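Local coordinates for GGDEF family protein (Vibrio cholerae, PDB 5GZS), which probably makes cyclic di-GMP as a diguanylate cyclase, its periplasmic portion consisting of solute-binding-protein-like domains and holding an arginine, at residues Gln223-Val228 with Lys263-Ser268; Gln282-Asp287 with Gly416-Pro421; Arg227-Asn232 with Glu275-Asp280; Leu301-Glu306 with Leu422-Ala427. All blocks are in the same frame, centred on the assembly; numbering follows the deposited sequence.

Interaction 1. Residues Gln223-Val228 with Lys263-Ser268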
loop_
_atom_site.group_PDB
_atom_site.type_symbol
_atom_site.label_atom_id
_atom_site.label_comp_id
_atom_site.label_asym_id
_atom_site.label_seq_id
_atom_site.Cartn_x
_atom_site.Cartn_y
_atom_site.Cartn_z
ATOM N N GLN A 223 28.946 -20.952 20.558
ATOM C CA GLN A 223 29.844 -21.930 19.948
ATOM C C GLN A 223 29.021 -22.999 19.241
ATOM O O GLN A 223 29.560 -23.834 18.510
ATOM C CB GLN A 223 30.772 -22.591 20.968
ATOM C CG GLN A 223 31.814 -21.680 21.579
ATOM C CD GLN A 223 32.452 -20.738 20.568
ATOM O OE1 GLN A 223 33.023 -21.163 19.566
ATOM N NE2 GLN A 223 32.345 -19.445 20.828
ATOM N N ARG A 224 27.713 -22.995 19.458
ATOM C CA ARG A 224 26.888 -23.998 18.815
ATOM C C ARG A 224 26.633 -23.670 17.339
ATOM O O ARG A 224 26.196 -22.566 16.998
ATOM C CB ARG A 224 25.571 -24.151 19.563
ATOM C CG ARG A 224 24.498 -24.789 18.736
ATOM C CD ARG A 224 23.420 -25.362 19.604
ATOM N NE ARG A 224 22.504 -26.156 18.796
ATOM C CZ ARG A 224 21.444 -26.782 19.284
ATOM N NH1 ARG A 224 21.168 -26.701 20.581
ATOM N NH2 ARG A 224 20.665 -27.483 18.475
ATOM N N VAL A 225 26.915 -24.629 16.461
ATOM C CA VAL A 225 26.665 -24.436 15.033
ATOM C C VAL A 225 25.196 -24.680 14.682
ATOM O O VAL A 225 24.740 -25.820 14.643
ATOM C CB VAL A 225 27.549 -25.362 14.182
ATOM C CG1 VAL A 225 27.245 -25.171 12.698
ATOM C CG2 VAL A 225 29.036 -25.106 14.486
ATOM N N LEU A 226 24.455 -23.608 14.438
ATOM C CA LEU A 226 23.053 -23.721 14.070
ATOM C C LEU A 226 22.864 -24.407 12.727
ATOM O O LEU A 226 23.430 -23.967 11.728
ATOM C CB LEU A 226 22.418 -22.335 14.021
ATOM C CG LEU A 226 22.455 -21.570 15.343
ATOM C CD1 LEU A 226 21.710 -20.254 15.187
ATOM C CD2 LEU A 226 21.844 -22.430 16.457
ATOM N N ARG A 227 22.056 -25.462 12.686
ATOM C CA ARG A 227 21.751 -26.122 11.409
ATOM C C ARG A 227 20.523 -25.516 10.716
ATOM O O ARG A 227 19.446 -25.409 11.296
ATOM C CB ARG A 227 21.563 -27.624 11.620
ATOM C CG ARG A 227 22.781 -28.242 12.300
ATOM C CD ARG A 227 22.680 -29.757 12.494
ATOM N NE ARG A 227 23.056 -30.512 11.300
ATOM C CZ ARG A 227 22.168 -31.038 10.473
ATOM N NH1 ARG A 227 20.875 -30.887 10.730
ATOM N NH2 ARG A 227 22.564 -31.702 9.398
ATOM N N VAL A 228 20.720 -25.099 9.439
ATOM C CA VAL A 228 19.731 -24.374 8.656
ATOM C C VAL A 228 19.328 -25.209 7.434
ATOM O O VAL A 228 20.174 -25.848 6.810
ATOM C CB VAL A 228 20.359 -23.058 8.140
ATOM C CG1 VAL A 228 19.320 -22.142 7.519
ATOM C CG2 VAL A 228 21.055 -22.335 9.261
ATOM N N LYS A 263 27.179 -18.684 14.393
ATOM C CA LYS A 263 27.645 -19.450 13.252
ATOM C C LYS A 263 26.515 -20.329 12.735
ATOM O O LYS A 263 25.955 -21.130 13.472
ATOM C CB LYS A 263 28.873 -20.292 13.638
ATOM C CG LYS A 263 28.900 -20.724 15.092
ATOM C CD LYS A 263 30.286 -21.231 15.533
ATOM C CE LYS A 263 31.321 -20.130 15.454
ATOM N NZ LYS A 263 32.579 -20.503 16.165
ATOM N N CYS A 264 26.180 -20.176 11.462
ATOM C CA CYS A 264 25.128 -20.978 10.861
ATOM C C CYS A 264 25.672 -21.752 9.708
ATOM O O CYS A 264 26.466 -21.248 8.919
ATOM C CB CYS A 264 23.968 -20.129 10.344
ATOM S SG CYS A 264 23.294 -18.990 11.475
ATOM N N GLU A 265 25.175 -22.948 9.550
ATOM C CA GLU A 265 25.621 -23.815 8.515
ATOM C C GLU A 265 24.409 -24.276 7.751
ATOM O O GLU A 265 23.518 -24.819 8.322
ATOM C CB GLU A 265 26.284 -24.998 9.186
ATOM C CG GLU A 265 26.761 -26.098 8.295
ATOM C CD GLU A 265 27.675 -27.046 9.007
ATOM O OE1 GLU A 265 28.838 -26.735 9.221
ATOM O OE2 GLU A 265 27.225 -28.111 9.366
ATOM N N LEU A 266 24.390 -24.065 6.448
ATOM C CA LEU A 266 23.330 -24.550 5.593
ATOM C C LEU A 266 23.506 -26.038 5.342
ATOM O O LEU A 266 24.574 -26.457 4.909
ATOM C CB LEU A 266 23.336 -23.809 4.261
ATOM C CG LEU A 266 22.284 -24.423 3.347
ATOM C CD1 LEU A 266 20.956 -23.849 3.763
ATOM C CD2 LEU A 266 22.568 -24.172 1.884
ATOM N N VAL A 267 22.479 -26.814 5.537
ATOM C CA VAL A 267 22.578 -28.253 5.248
ATOM C C VAL A 267 21.474 -28.774 4.296
ATOM O O VAL A 267 20.344 -28.304 4.327
ATOM C CB VAL A 267 22.557 -29.062 6.542
ATOM C CG1 VAL A 267 23.782 -28.735 7.372
ATOM C CG2 VAL A 267 21.309 -28.753 7.334
ATOM N N SER A 268 21.828 -29.743 3.451
ATOM C CA SER A 268 20.907 -30.325 2.473
ATOM C C SER A 268 21.124 -31.816 2.337
ATOM O O SER A 268 22.205 -32.281 2.657
ATOM C CB SER A 268 21.107 -29.690 1.099
ATOM O OG SER A 268 21.363 -28.314 1.242
HETATM O O HOH W 1 25.469 -29.302 10.998
#
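L226 and V228 pair with the segment K263-S268 through a ladder of four backbone hydrogen bonds. L226 N donates to K263 O at 3.1 Å and V228 N to E265 O at 3.0 Å, while L226 O and V228 O receive E265 N and V267 N in return. The last of these is the shortest and straightest, with V267 N 2.8 Å from V228 O and an N-H...O angle of 169°. L226 thus bonds to the two residues flanking its partner C264, and V228 likewise to those flanking L266, as in a parallel pair, here with axes 4.8 Å apart at closest approach. Strand 226-230 leads through helix 248-259 into strand 264-266, a beta-alpha-beta crossover, and the latter strand closes one side of a sheet of order 2-1-3-5-4, the topology of type II periplasmic binding proteins.

Apolar contacts sort by face. On the side of L226, C264, V228 and L266, CG2 of V228 lies 3.8 Å from CB of C264, and V253 and F254 of helix 248-259 cover V228 and L266. C264 is further tied by its disulfide to C257 of that helix. On the side of R227 and E265, CG1 of V225 stands anti to its backbone N (chi1 178°) and meets CB of E265 at 3.6 Å. V267 sets CG2 over one face of the R227 guanidinium, offset toward its rim.

Side-chain polar links are looser. A water lies between E265 OE2, to which it donates, and R227 NE, whose bond to it is weak. K263 NZ reaches Q223 OE1 only weakly, at 3.5 Å.

Interaction 2. Residues Gln282-Asp287 with Gly416-Pro421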
loop_
_atom_site.group_PDB
_atom_site.type_symbol
_atom_site.label_atom_id
_atom_site.label_comp_id
_atom_site.label_asym_id
_atom_site.label_seq_id
_atom_site.Cartn_x
_atom_site.Cartn_y
_atom_site.Cartn_z
ATOM N N GLN A 282 10.306 -30.151 12.965
ATOM C CA GLN A 282 9.558 -30.699 14.088
ATOM C C GLN A 282 10.373 -31.788 14.778
ATOM O O GLN A 282 10.300 -31.921 15.976
ATOM C CB GLN A 282 8.185 -31.172 13.631
ATOM C CG GLN A 282 7.320 -29.982 13.206
ATOM C CD GLN A 282 6.015 -30.370 12.539
ATOM O OE1 GLN A 282 4.964 -30.392 13.180
ATOM N NE2 GLN A 282 6.066 -30.653 11.240
ATOM N N ASP A 283 11.212 -32.507 14.038
ATOM C CA ASP A 283 12.161 -33.472 14.622
ATOM C C ASP A 283 13.158 -32.844 15.588
ATOM O O ASP A 283 13.779 -33.551 16.384
ATOM C CB ASP A 283 12.995 -34.167 13.529
ATOM C CG ASP A 283 12.200 -35.143 12.690
ATOM O OD1 ASP A 283 10.950 -35.176 12.801
ATOM O OD2 ASP A 283 12.843 -35.873 11.900
ATOM N N LYS A 284 13.358 -31.536 15.462
ATOM C CA LYS A 284 14.484 -30.833 16.097
ATOM C C LYS A 284 15.824 -31.310 15.514
ATOM O O LYS A 284 16.876 -31.178 16.165
ATOM C CB LYS A 284 14.495 -31.006 17.633
ATOM C CG LYS A 284 13.139 -30.909 18.329
ATOM C CD LYS A 284 12.394 -29.625 17.981
ATOM C CE LYS A 284 10.891 -29.726 18.305
ATOM N NZ LYS A 284 10.672 -30.279 19.672
ATOM N N SER A 285 15.801 -31.859 14.298
ATOM C CA SER A 285 17.043 -32.366 13.686
ATOM C C SER A 285 17.799 -31.219 12.995
ATOM O O SER A 285 18.997 -31.317 12.748
ATOM C CB SER A 285 16.757 -33.526 12.706
ATOM O OG SER A 285 15.744 -33.203 11.750
ATOM N N ILE A 286 17.078 -30.135 12.707
ATOM C CA ILE A 286 17.667 -28.854 12.303
ATOM C C ILE A 286 17.108 -27.776 13.227
ATOM O O ILE A 286 16.098 -28.010 13.895
ATOM C CB ILE A 286 17.346 -28.505 10.851
ATOM C CG1 ILE A 286 15.853 -28.201 10.721
ATOM C CG2 ILE A 286 17.727 -29.662 9.935
ATOM C CD1 ILE A 286 15.426 -27.643 9.372
ATOM N N ASP A 287 17.756 -26.611 13.276
ATOM C CA ASP A 287 17.312 -25.501 14.130
ATOM C C ASP A 287 16.497 -24.426 13.371
ATOM O O ASP A 287 15.575 -23.835 13.912
ATOM C CB ASP A 287 18.510 -24.825 14.787
ATOM C CG ASP A 287 19.460 -25.801 15.423
ATOM O OD1 ASP A 287 19.076 -26.493 16.379
ATOM O OD2 ASP A 287 20.613 -25.893 14.954
ATOM N N GLY A 416 11.527 -19.845 10.326
ATOM C CA GLY A 416 10.935 -20.718 11.334
ATOM C C GLY A 416 12.031 -21.284 12.197
ATOM O O GLY A 416 13.131 -21.545 11.699
ATOM N N PHE A 417 11.757 -21.470 13.487
ATOM C CA PHE A 417 12.782 -22.010 14.402
ATOM C C PHE A 417 12.164 -23.138 15.145
ATOM O O PHE A 417 10.961 -23.104 15.416
ATOM C CB PHE A 417 13.297 -20.970 15.403
ATOM C CG PHE A 417 13.909 -19.745 14.768
ATOM C CD1 PHE A 417 13.105 -18.723 14.288
ATOM C CD2 PHE A 417 15.289 -19.617 14.670
ATOM C CE1 PHE A 417 13.662 -17.594 13.716
ATOM C CE2 PHE A 417 15.860 -18.482 14.102
ATOM C CZ PHE A 417 15.042 -17.469 13.625
ATOM N N ALA A 418 12.972 -24.147 15.452
ATOM C CA ALA A 418 12.488 -25.340 16.109
ATOM C C ALA A 418 11.878 -24.959 17.434
ATOM O O ALA A 418 12.375 -24.059 18.124
ATOM C CB ALA A 418 13.610 -26.324 16.309
ATOM N N LYS A 419 10.796 -25.649 17.782
ATOM C CA LYS A 419 10.069 -25.398 19.013
ATOM C C LYS A 419 10.803 -25.927 20.248
ATOM O O LYS A 419 10.411 -26.922 20.844
ATOM C CB LYS A 419 8.691 -26.028 18.912
ATOM C CG LYS A 419 7.573 -25.087 18.577
ATOM C CD LYS A 419 7.138 -24.356 19.833
ATOM C CE LYS A 419 5.640 -24.416 19.980
ATOM N NZ LYS A 419 4.991 -23.749 18.835
ATOM N N ASN A 420 11.881 -25.267 20.636
ATOM C CA ASN A 420 12.526 -25.600 21.902
ATOM C C ASN A 420 13.074 -24.295 22.478
ATOM O O ASN A 420 12.933 -23.279 21.825
ATOM C CB ASN A 420 13.606 -26.685 21.708
ATOM C CG ASN A 420 14.601 -26.347 20.610
ATOM O OD1 ASN A 420 14.938 -25.180 20.364
ATOM N ND2 ASN A 420 15.077 -27.388 19.936
ATOM N N PRO A 421 13.662 -24.321 23.701
ATOM C CA PRO A 421 14.140 -23.088 24.325
ATOM C C PRO A 421 15.100 -22.267 23.462
ATOM O O PRO A 421 14.909 -21.050 23.330
ATOM C CB PRO A 421 14.843 -23.601 25.581
ATOM C CG PRO A 421 14.055 -24.807 25.968
ATOM C CD PRO A 421 13.718 -25.452 24.656
#
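The flat carboxamide of N420 meets K284 through its nitrogen: ND2 lies 4.0 Å from CD of the lysine, and the two side chains run alongside each other, pointing opposite ways. Its other end is already engaged, since OD1 caps G423 N at the start of helix 421-435, making N420 the N-cap. The ring of F417 turns to that same helix, packing on L426 and A427 and meeting the F430 ring with the planes about 55° apart. The carboxylate of D287 serves a third element, strand 226-230: OD2 accepts R227 N, and OD1 forms a salt bridge with R224.

The contact joins the loop between helix 277-282 and strand 288-292 to the turn between strand 414-417 and helix 421-435, in a domain of the periplasmic-binding-protein type. K284 ends helix 277-282 in a Schellman motif, with positive phi. Across from it, an inverse gamma turn is centred on K419, closed by N420 N bonding to A418 O at 2.8 Å.

Folded back by bends at chi2 (-54°) and chi4 (48°), the K284 chain lays its aliphatic part on the second turn, with CD 3.9 Å from A418 CB. Its NZ comes to 3.6 Å from K419 O, only an approach and not a hydrogen bond. K419 itself leads away, and its NZ donates to N300 O.

A418 CB also rests against I286 O, and L281 touches both I286 and A418. A single backbone bond joins the segments: A418 N donates to D287 O at 3.0 Å, while F417 CA adds a CA-H...O contact of 3.4 Å to that same oxygen.

Interaction 3. Residues Arg227-Asn232 with Glu275-Asp280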
loop_
_atom_site.group_PDB
_atom_site.type_symbol
_atom_site.label_atom_id
_atom_site.label_comp_id
_atom_site.label_asym_id
_atom_site.label_seq_id
_atom_site.Cartn_x
_atom_site.Cartn_y
_atom_site.Cartn_z
ATOM N N ARG A 227 22.056 -25.462 12.686
ATOM C CA ARG A 227 21.751 -26.122 11.409
ATOM C C ARG A 227 20.523 -25.516 10.716
ATOM O O ARG A 227 19.446 -25.409 11.296
ATOM C CB ARG A 227 21.563 -27.624 11.620
ATOM C CG ARG A 227 22.781 -28.242 12.300
ATOM C CD ARG A 227 22.680 -29.757 12.494
ATOM N NE ARG A 227 23.056 -30.512 11.300
ATOM C CZ ARG A 227 22.168 -31.038 10.473
ATOM N NH1 ARG A 227 20.875 -30.887 10.730
ATOM N NH2 ARG A 227 22.564 -31.702 9.398
ATOM N N VAL A 228 20.720 -25.099 9.439
ATOM C CA VAL A 228 19.731 -24.374 8.656
ATOM C C VAL A 228 19.328 -25.209 7.434
ATOM O O VAL A 228 20.174 -25.848 6.810
ATOM C CB VAL A 228 20.359 -23.058 8.140
ATOM C CG1 VAL A 228 19.320 -22.142 7.519
ATOM C CG2 VAL A 228 21.055 -22.335 9.261
ATOM N N LYS A 229 18.042 -25.221 7.087
ATOM C CA LYS A 229 17.626 -25.801 5.805
ATOM C C LYS A 229 16.862 -24.798 4.972
ATOM O O LYS A 229 16.090 -23.996 5.509
ATOM C CB LYS A 229 16.794 -27.073 5.972
ATOM C CG LYS A 229 17.627 -28.227 6.385
ATOM C CD LYS A 229 17.052 -29.549 5.909
ATOM C CE LYS A 229 17.933 -30.692 6.427
ATOM N NZ LYS A 229 17.495 -32.019 5.981
ATOM N N LEU A 230 17.076 -24.839 3.661
ATOM C CA LEU A 230 16.317 -23.970 2.770
ATOM C C LEU A 230 15.344 -24.777 1.942
ATOM O O LEU A 230 15.716 -25.782 1.336
ATOM C CB LEU A 230 17.238 -23.165 1.864
ATOM C CG LEU A 230 18.089 -22.117 2.577
ATOM C CD1 LEU A 230 19.010 -21.426 1.583
ATOM C CD2 LEU A 230 17.235 -21.109 3.329
ATOM N N GLU A 231 14.091 -24.338 1.937
ATOM C CA GLU A 231 13.046 -25.015 1.196
ATOM C C GLU A 231 13.406 -25.062 -0.292
ATOM O O GLU A 231 13.751 -24.039 -0.889
ATOM C CB GLU A 231 11.689 -24.323 1.425
ATOM C CG GLU A 231 10.454 -25.237 1.221
ATOM C CD GLU A 231 9.839 -25.753 2.533
ATOM O OE1 GLU A 231 9.687 -24.959 3.499
ATOM O OE2 GLU A 231 9.498 -26.957 2.589
ATOM N N ASN A 232 13.352 -26.254 -0.882
ATOM C CA ASN A 232 13.633 -26.399 -2.308
ATOM C C ASN A 232 12.564 -27.220 -3.021
ATOM O O ASN A 232 12.818 -27.887 -4.020
ATOM C CB ASN A 232 15.051 -26.940 -2.555
ATOM C CG ASN A 232 15.959 -25.903 -3.216
ATOM O OD1 ASN A 232 15.509 -25.132 -4.062
ATOM N ND2 ASN A 232 17.230 -25.874 -2.824
ATOM N N GLU A 275 9.644 -35.478 1.242
ATOM C CA GLU A 275 10.452 -35.559 2.432
ATOM C C GLU A 275 10.588 -34.199 3.124
ATOM O O GLU A 275 11.639 -33.589 3.151
ATOM C CB GLU A 275 11.795 -36.148 2.063
ATOM C CG GLU A 275 11.662 -37.453 1.327
ATOM C CD GLU A 275 12.910 -38.297 1.389
ATOM O OE1 GLU A 275 13.975 -37.828 0.956
ATOM O OE2 GLU A 275 12.816 -39.445 1.856
ATOM N N SER A 276 9.512 -33.758 3.736
ATOM C CA SER A 276 9.411 -32.381 4.220
ATOM C C SER A 276 10.477 -31.970 5.227
ATOM O O SER A 276 10.915 -32.737 6.094
ATOM C CB SER A 276 8.040 -32.120 4.804
ATOM O OG SER A 276 7.789 -30.736 4.719
HETATM N N MSE A 277 10.937 -30.742 5.037
HETATM C CA MSE A 277 11.982 -30.175 5.876
HETATM C C MSE A 277 11.372 -29.686 7.160
HETATM O O MSE A 277 12.054 -29.558 8.188
HETATM C CB MSE A 277 12.703 -29.044 5.160
HETATM C CG MSE A 277 13.573 -29.514 4.017
HETATM SE SE MSE A 277 14.085 -28.090 2.781
HETATM C CE MSE A 277 15.504 -29.098 1.861
ATOM N N PHE A 278 10.102 -29.467 7.080
ATOM C CA PHE A 278 9.351 -29.072 8.240
ATOM C C PHE A 278 9.322 -30.227 9.227
ATOM O O PHE A 278 9.377 -30.029 10.437
ATOM C CB PHE A 278 7.946 -28.635 7.834
ATOM C CG PHE A 278 7.258 -27.814 8.870
ATOM C CD1 PHE A 278 7.872 -26.697 9.401
ATOM C CD2 PHE A 278 6.011 -28.168 9.334
ATOM C CE1 PHE A 278 7.244 -25.939 10.379
ATOM C CE2 PHE A 278 5.381 -27.419 10.309
ATOM C CZ PHE A 278 6.002 -26.308 10.835
ATOM N N ASP A 279 9.256 -31.439 8.706
ATOM C CA ASP A 279 9.403 -32.613 9.550
ATOM C C ASP A 279 10.761 -32.556 10.241
ATOM O O ASP A 279 10.863 -32.855 11.420
ATOM C CB ASP A 279 9.251 -33.907 8.733
ATOM C CG ASP A 279 7.894 -34.006 8.031
ATOM O OD1 ASP A 279 7.183 -32.984 7.960
ATOM O OD2 ASP A 279 7.545 -35.105 7.547
ATOM N N ASP A 280 11.803 -32.155 9.517
ATOM C CA ASP A 280 13.136 -32.021 10.108
ATOM C C ASP A 280 13.140 -30.964 11.220
ATOM O O ASP A 280 13.853 -31.083 12.242
ATOM C CB ASP A 280 14.155 -31.649 9.033
ATOM C CG ASP A 280 14.679 -32.853 8.280
ATOM O OD1 ASP A 280 14.009 -33.298 7.307
ATOM O OD2 ASP A 280 15.775 -33.336 8.673
#
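K229 and D280 form the charged link between strand and helix, a weak salt bridge with NZ 3.5 Å from OD2. The lysine chain is extended beyond CG and crosses the aspartate at about a right angle. Q271 supplies a further acceptor for the ammonium group, binding NZ through OE1, so this largely buried charge is held by a neutral as well as an acidic partner.

Consecutive residues of strand 226-230 serve opposite faces of the sheet, as in an inner strand with helices on both faces. V228 and L230 turn to helix 248-259, whereas K229 turns to helix 277-282, which links strand 264-266 to strand 288-292.

At the start of that second helix selenomethionine M277 carries the apolar part of the contact. Its chain, extended beyond CG (chi2 163°, chi3 166°), reaches the end of the strand and crosses K229 obliquely, CG lying 4.0 Å from CD of the lysine. The selenium sits where the strand gives way to loop, with SE 3.6 Å from E231 CA and near L230 O. Methyl CE of M277 lies 3.4 Å from that same L230 O, and Q271 and E272 also touch the side chain.

Interaction 4. Residues Leu301-Glu306 with Leu422-Ala427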
loop_
_atom_site.group_PDB
_atom_site.type_symbol
_atom_site.label_atom_id
_atom_site.label_comp_id
_atom_site.label_asym_id
_atom_site.label_seq_id
_atom_site.Cartn_x
_atom_site.Cartn_y
_atom_site.Cartn_z
ATOM N N LEU A 301 3.568 -24.861 15.097
ATOM C CA LEU A 301 4.524 -25.977 15.102
ATOM C C LEU A 301 5.967 -25.499 15.082
ATOM O O LEU A 301 6.898 -26.294 15.167
ATOM C CB LEU A 301 4.254 -26.896 13.921
ATOM C CG LEU A 301 2.780 -27.311 13.854
ATOM C CD1 LEU A 301 2.314 -27.360 12.417
ATOM C CD2 LEU A 301 2.586 -28.675 14.528
ATOM N N ALA A 302 6.147 -24.190 14.977
ATOM C CA ALA A 302 7.474 -23.594 15.059
ATOM C C ALA A 302 7.379 -22.159 15.558
ATOM O O ALA A 302 6.309 -21.565 15.568
ATOM C CB ALA A 302 8.167 -23.652 13.713
ATOM N N TYR A 303 8.505 -21.620 16.001
ATOM C CA TYR A 303 8.610 -20.220 16.383
ATOM C C TYR A 303 8.994 -19.442 15.144
ATOM O O TYR A 303 9.741 -19.961 14.309
ATOM C CB TYR A 303 9.657 -20.037 17.474
ATOM C CG TYR A 303 9.304 -20.612 18.831
ATOM C CD1 TYR A 303 8.052 -20.410 19.395
ATOM C CD2 TYR A 303 10.233 -21.336 19.553
ATOM C CE1 TYR A 303 7.747 -20.919 20.650
ATOM C CE2 TYR A 303 9.939 -21.843 20.793
ATOM C CZ TYR A 303 8.699 -21.631 21.350
ATOM O OH TYR A 303 8.397 -22.151 22.598
ATOM N N PHE A 304 8.523 -18.201 15.019
ATOM C CA PHE A 304 8.694 -17.452 13.770
ATOM C C PHE A 304 9.306 -16.073 13.946
ATOM O O PHE A 304 8.869 -15.312 14.792
ATOM C CB PHE A 304 7.342 -17.288 13.063
ATOM C CG PHE A 304 6.717 -18.582 12.632
ATOM C CD1 PHE A 304 7.059 -19.158 11.425
ATOM C CD2 PHE A 304 5.764 -19.211 13.424
ATOM C CE1 PHE A 304 6.483 -20.347 11.020
ATOM C CE2 PHE A 304 5.179 -20.412 13.023
ATOM C CZ PHE A 304 5.544 -20.979 11.819
ATOM N N SER A 305 10.311 -15.745 13.144
ATOM C CA SER A 305 10.811 -14.373 13.093
ATOM C C SER A 305 9.720 -13.535 12.488
ATOM O O SER A 305 8.795 -14.099 11.912
ATOM C CB SER A 305 12.059 -14.245 12.226
ATOM O OG SER A 305 11.671 -14.219 10.853
ATOM N N GLU A 306 9.844 -12.208 12.585
ATOM C CA GLU A 306 8.990 -11.284 11.841
ATOM C C GLU A 306 9.166 -11.574 10.372
ATOM O O GLU A 306 10.173 -12.169 10.002
ATOM C CB GLU A 306 9.348 -9.820 12.136
ATOM C CG GLU A 306 8.910 -9.313 13.519
ATOM C CD GLU A 306 9.354 -7.883 13.773
ATOM O OE1 GLU A 306 9.845 -7.249 12.806
ATOM O OE2 GLU A 306 9.224 -7.396 14.927
ATOM N N LEU A 422 16.104 -22.911 22.874
ATOM C CA LEU A 422 17.001 -22.200 21.973
ATOM C C LEU A 422 16.235 -21.438 20.870
ATOM O O LEU A 422 16.518 -20.273 20.598
ATOM C CB LEU A 422 18.001 -23.165 21.347
ATOM C CG LEU A 422 18.993 -22.474 20.406
ATOM C CD1 LEU A 422 19.726 -21.335 21.117
ATOM C CD2 LEU A 422 19.953 -23.480 19.831
ATOM N N GLY A 423 15.255 -22.079 20.255
ATOM C CA GLY A 423 14.515 -21.457 19.171
ATOM C C GLY A 423 13.664 -20.300 19.662
ATOM O O GLY A 423 13.519 -19.280 18.975
ATOM N N ALA A 424 13.111 -20.456 20.864
ATOM C CA ALA A 424 12.379 -19.383 21.531
ATOM C C ALA A 424 13.256 -18.139 21.737
ATOM O O ALA A 424 12.761 -17.021 21.722
ATOM C CB ALA A 424 11.836 -19.861 22.853
ATOM N N THR A 425 14.557 -18.330 21.927
ATOM C CA THR A 425 15.446 -17.208 22.157
ATOM C C THR A 425 15.924 -16.700 20.811
ATOM O O THR A 425 16.081 -15.494 20.609
ATOM C CB THR A 425 16.653 -17.595 23.058
ATOM O OG1 THR A 425 16.215 -17.731 24.413
ATOM C CG2 THR A 425 17.735 -16.533 23.013
ATOM N N LEU A 426 16.142 -17.618 19.873
ATOM C CA LEU A 426 16.676 -17.202 18.583
ATOM C C LEU A 426 15.696 -16.292 17.845
ATOM O O LEU A 426 16.085 -15.233 17.382
ATOM C CB LEU A 426 17.026 -18.413 17.714
ATOM C CG LEU A 426 18.327 -19.091 18.145
ATOM C CD1 LEU A 426 18.625 -20.332 17.275
ATOM C CD2 LEU A 426 19.514 -18.095 18.195
ATOM N N ALA A 427 14.434 -16.706 17.752
ATOM C CA ALA A 427 13.461 -16.047 16.879
ATOM C C ALA A 427 13.327 -14.521 17.098
ATOM O O ALA A 427 13.392 -13.777 16.126
ATOM C CB ALA A 427 12.079 -16.740 17.007
#
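S305, which lies beside A427, has its hydroxyl held by two bonds: OG donates to E306 O at 2.7 Å and accepts the backbone N-H of I415. Its chi1 of 79° places OG between the backbone N and the carbonyl carbon, from where both bonds can be made. The bond to I415 reaches the neighbouring strand 414-417, to which the outermost strand 303-304 runs antiparallel, as expected for the periplasmic-binding-protein topology. Helix 421-435, the next element after strand 414-417, packs over the face of the sheet that bears Y303, S305 and F417.

The hydroxyl of S431, outside the two segments, links helix 421-435 to the end of segment 301-306. S431 OG bonds both to A427 O and to E306 N, and E306 is held to the same helix again by a salt bridge from OE2 to K435. Between the segments themselves there is no hydrogen bond; S305 CA lies 4.0 Å from A427 O.

Direct contact therefore falls to apolar groups and to a ring. With chi1 at -69°, Y303 carries its ring beside its own backbone N and against the first turns of the helix, obliquely to the backbone there. CD2 comes 3.6 Å from G423 C and 3.3 Å from A424 N. Because G423 has no side chain, the ring can lie against bare helix backbone. Further along the helix A427 turns its methyl to the strand, where CB is 4.1 Å from Y303 CB and 4.2 Å from F304 O. Nearer the start of the helix, the A424 methyl carbon CB sits 3.4 Å from Y303 CE2.

In the fold
The four contacts trace one sheet from edge to edge. Interactions 1 and 3 share R227 and V228 on strand 226-230, their centres about 13 Å apart. D287 ties interaction 2 to both: its OD2 lies 2.7 Å from R227 N, and its OD1 is 2.8 Å from R224 NH2. Interaction 4 follows with its centre about 8 Å from that of interaction 2, and F417 N is 2.6 Å from Y303 O where strands 414-417 and 303-304 pair. L226 packing on L422 and L426 brings interaction 4 back to interaction 1. The bound arginine occupies a pocket of residues between E11 and N142, none of which belongs to these contacts.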